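Local coordinates for A151R (African swine fever virus Georgia 2007/1, PDB 7CMA), which is a zinc-bound non-structural protein of African swine fever virus whose biochemical role is not firmly established, at residues A[29-34]-A[77-82]. Sequence-based numbering, arbitrary orientation.
Sequences GTILLL and KMIYNW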
ATOM      1  N   GLY A  29      -6.060   3.451  27.162  1.00 44.69           N
ATOM      2  CA  GLY A  29      -5.287   4.148  28.208  1.00 48.21           C
ATOM      3  C   GLY A  29      -4.152   3.298  28.767  1.00 46.87           C
ATOM      4  O   GLY A  29      -3.533   3.735  29.754  1.00 46.61           O
ATOM      5  N   THR A  30      -3.847   2.153  28.147  1.00 48.46           N
ATOM      6  CA  THR A  30      -2.791   1.244  28.675  1.00 43.44           C
ATOM      7  C   THR A  30      -2.187   0.422  27.534  1.00 39.16           C
ATOM      8  O   THR A  30      -2.947  -0.085  26.691  1.00 50.34           O
ATOM      9  CB  THR A  30      -3.328   0.366  29.815  1.00 45.50           C
ATOM     10  OG1 THR A  30      -2.300  -0.547  30.196  1.00 51.89           O
ATOM     11  CG2 THR A  30      -4.574  -0.407  29.447  1.00 47.54           C
ATOM     12  N   ILE A  31      -0.856   0.333  27.512  1.00 41.76           N
ATOM     13  CA  ILE A  31      -0.061  -0.369  26.464  1.00 41.44           C
ATOM     14  C   ILE A  31       1.079  -1.120  27.155  1.00 44.35           C
ATOM     15  O   ILE A  31       1.799  -0.497  27.971  1.00 38.80           O
ATOM     16  CB  ILE A  31       0.465   0.622  25.410  1.00 42.72           C
ATOM     17  CG1 ILE A  31      -0.672   1.210  24.566  1.00 45.16           C
ATOM     18  CG2 ILE A  31       1.534  -0.030  24.547  1.00 44.05           C
ATOM     19  CD1 ILE A  31      -0.248   1.660  23.184  1.00 47.38           C
ATOM     20  N   LEU A  32       1.190  -2.418  26.875  1.00 43.94           N
ATOM     21  CA  LEU A  32       2.325  -3.272  27.304  1.00 44.85           C
ATOM     22  C   LEU A  32       3.362  -3.338  26.177  1.00 41.15           C
ATOM     23  O   LEU A  32       2.965  -3.513  25.009  1.00 40.56           O
ATOM     24  CB  LEU A  32       1.786  -4.662  27.660  1.00 43.97           C
ATOM     25  CG  LEU A  32       0.861  -4.713  28.874  1.00 48.42           C
ATOM     26  CD1 LEU A  32       0.296  -6.115  29.074  1.00 49.47           C
ATOM     27  CD2 LEU A  32       1.583  -4.246  30.128  1.00 50.78           C
ATOM     28  N   LEU A  33       4.634  -3.131  26.516  1.00 36.30           N
ATOM     29  CA  LEU A  33       5.775  -3.263  25.576  1.00 39.21           C
ATOM     30  C   LEU A  33       6.432  -4.633  25.775  1.00 46.80           C
ATOM     31  O   LEU A  33       6.731  -4.983  26.936  1.00 47.00           O
ATOM     32  CB  LEU A  33       6.762  -2.121  25.840  1.00 45.71           C
ATOM     33  CG  LEU A  33       6.327  -0.743  25.332  1.00 46.09           C
ATOM     34  CD1 LEU A  33       5.295  -0.118  26.257  1.00 51.06           C
ATOM     35  CD2 LEU A  33       7.525   0.181  25.181  1.00 46.73           C
ATOM     36  N   LEU A  34       6.519  -5.430  24.705  1.00 40.90           N
ATOM     37  CA  LEU A  34       7.057  -6.814  24.762  1.00 36.46           C
ATOM     38  C   LEU A  34       8.298  -6.923  23.861  1.00 43.44           C
ATOM     39  O   LEU A  34       8.253  -6.416  22.718  1.00 47.62           O
ATOM     40  CB  LEU A  34       5.958  -7.796  24.343  1.00 36.82           C
ATOM     41  CG  LEU A  34       4.795  -7.939  25.326  1.00 43.91           C
ATOM     42  CD1 LEU A  34       3.626  -7.059  24.911  1.00 42.40           C
ATOM     43  CD2 LEU A  34       4.353  -9.394  25.446  1.00 44.49           C
ATOM     44  N   LYS A  77       5.060   8.400  19.639  1.00 44.59           N
ATOM     45  CA  LYS A  77       6.339   8.585  18.896  1.00 53.04           C
ATOM     46  C   LYS A  77       7.471   7.846  19.621  1.00 45.58           C
ATOM     47  O   LYS A  77       8.261   7.181  18.938  1.00 44.20           O
ATOM     48  CB  LYS A  77       6.673  10.073  18.761  1.00 58.39           C
ATOM     49  CG  LYS A  77       7.879  10.384  17.884  1.00 63.76           C
ATOM     50  CD  LYS A  77       7.882  11.796  17.340  1.00 74.35           C
ATOM     51  CE  LYS A  77       6.524  12.241  16.837  1.00 78.87           C
ATOM     52  NZ  LYS A  77       6.463  13.709  16.640  1.00 82.33           N
ATOM     53  N   MET A  78       7.540   7.972  20.951  1.00 49.00           N
ATOM     54  CA  MET A  78       8.532   7.257  21.804  1.00 53.15           C
ATOM     55  C   MET A  78       8.379   5.747  21.608  1.00 43.91           C
ATOM     56  O   MET A  78       9.411   5.057  21.481  1.00 39.60           O
ATOM     57  CB  MET A  78       8.333   7.588  23.288  1.00 64.63           C
ATOM     58  CG  MET A  78       8.815   8.973  23.677  1.00 76.80           C
ATOM     59  SD  MET A  78       8.142   9.517  25.273  1.00 79.44           S
ATOM     60  CE  MET A  78       9.190  10.931  25.608  1.00 83.31           C
ATOM     61  N   ILE A  79       7.137   5.259  21.547  1.00 44.97           N
ATOM     62  CA  ILE A  79       6.844   3.805  21.392  1.00 43.23           C
ATOM     63  C   ILE A  79       7.251   3.353  19.979  1.00 41.51           C
ATOM     64  O   ILE A  79       7.883   2.289  19.875  1.00 40.22           O
ATOM     65  CB  ILE A  79       5.369   3.495  21.715  1.00 41.43           C
ATOM     66  CG1 ILE A  79       5.053   3.770  23.187  1.00 44.40           C
ATOM     67  CG2 ILE A  79       5.023   2.067  21.324  1.00 49.33           C
ATOM     68  CD1 ILE A  79       3.597   3.612  23.545  1.00 47.62           C
ATOM     69  N   TYR A  80       7.005   4.177  18.950  1.00 37.61           N
ATOM     70  CA  TYR A  80       7.441   3.867  17.559  1.00 42.34           C
ATOM     71  C   TYR A  80       8.974   3.808  17.492  1.00 37.04           C
ATOM     72  O   TYR A  80       9.509   2.914  16.828  1.00 44.50           O
ATOM     73  CB  TYR A  80       6.929   4.900  16.553  1.00 43.57           C
ATOM     74  CG  TYR A  80       7.597   4.814  15.203  1.00 43.66           C
ATOM     75  CD1 TYR A  80       7.186   3.883  14.264  1.00 48.93           C
ATOM     76  CD2 TYR A  80       8.715   5.581  14.904  1.00 46.18           C
ATOM     77  CE1 TYR A  80       7.836   3.743  13.048  1.00 47.67           C
ATOM     78  CE2 TYR A  80       9.351   5.484  13.676  1.00 48.76           C
ATOM     79  CZ  TYR A  80       8.922   4.548  12.753  1.00 46.84           C
ATOM     80  OH  TYR A  80       9.553   4.437  11.548  1.00 62.62           O
ATOM     81  N   ASN A  81       9.652   4.752  18.148  1.00 42.55           N
ATOM     82  CA  ASN A  81      11.138   4.849  18.118  1.00 48.86           C
ATOM     83  C   ASN A  81      11.737   3.587  18.753  1.00 44.12           C
ATOM     84  O   ASN A  81      12.667   3.021  18.152  1.00 53.56           O
ATOM     85  CB  ASN A  81      11.632   6.136  18.780  1.00 51.43           C
ATOM     86  CG  ASN A  81      11.436   7.355  17.901  1.00 57.37           C
ATOM     87  OD1 ASN A  81      11.296   7.238  16.685  1.00 56.29           O
ATOM     88  ND2 ASN A  81      11.393   8.527  18.510  1.00 62.61           N
ATOM     89  N   TRP A  82      11.067   3.039  19.771  1.00 44.52           N
ATOM     90  CA  TRP A  82      11.441   1.757  20.430  1.00 41.62           C
ATOM     91  C   TRP A  82      11.225   0.590  19.456  1.00 39.96           C
ATOM     92  O   TRP A  82      12.104  -0.286  19.374  1.00 39.58           O
ATOM     93  CB  TRP A  82      10.649   1.575  21.731  1.00 40.91           C
ATOM     94  CG  TRP A  82      10.792   0.224  22.363  1.00 43.41           C
ATOM     95  CD1 TRP A  82      11.818  -0.209  23.153  1.00 46.23           C
ATOM     96  CD2 TRP A  82       9.802  -0.822  22.391  1.00 43.87           C
ATOM     97  NE1 TRP A  82      11.570  -1.479  23.599  1.00 40.48           N
ATOM     98  CE2 TRP A  82      10.330  -1.873  23.169  1.00 41.39           C
ATOM     99  CE3 TRP A  82       8.554  -0.996  21.786  1.00 46.65           C
ATOM    100  CZ2 TRP A  82       9.644  -3.072  23.367  1.00 41.49           C
ATOM    101  CZ3 TRP A  82       7.869  -2.172  21.997  1.00 44.49           C
ATOM    102  CH2 TRP A  82       8.418  -3.203  22.757  1.00 41.50           C
TER
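Leu33 lies against one face of the Trp82 indole where helix 72-84 packs on the five-stranded antiparallel sheet. This is helix-on-sheet packing: strand 30-34 and helix 77-82 run nearly parallel, with their axes 11.0 Å apart at an angle of 17°.

The tight part is at Trp82. Leu33 CD2 makes a CH-pi contact, 3.8 Å from the centroid of the six-membered ring and 14° off its normal. Leu33 CB is 3.7 Å from Trp82 CH2, towards the far end of the same ring. The leucine therefore follows the benzo part of the indole with CB, CG and one methyl. A trans chi1 of 171° carries the Trp82 indole out from the helix to the strand.

The looser part is at Ile31 and Ile79. Here Ile31 CG2 and Ile79 CD1 come only to 4.3 Å. Ile92 of the neighbouring strand 90-94 touches both isoleucines and Trp82, and Ile21 and Leu25 of helix 3-28 pack on Ile31. Towards solvent, helix 72-84 exposes Lys77 and Met78, and even Trp82 stays partly exposed.

The contact is mostly buried and almost wholly apolar. It joins the sheet to the helix that follows strand 61-66, and the zinc site of His109, Cys116, Cys139 and Cys142 uses none of its residues. At the rim of the indole the backbone of Leu34 comes close: Leu34 O lies 3.2 Å from Trp82 CH2, near the ring plane, and Leu34 N 3.5 Å from the same carbon.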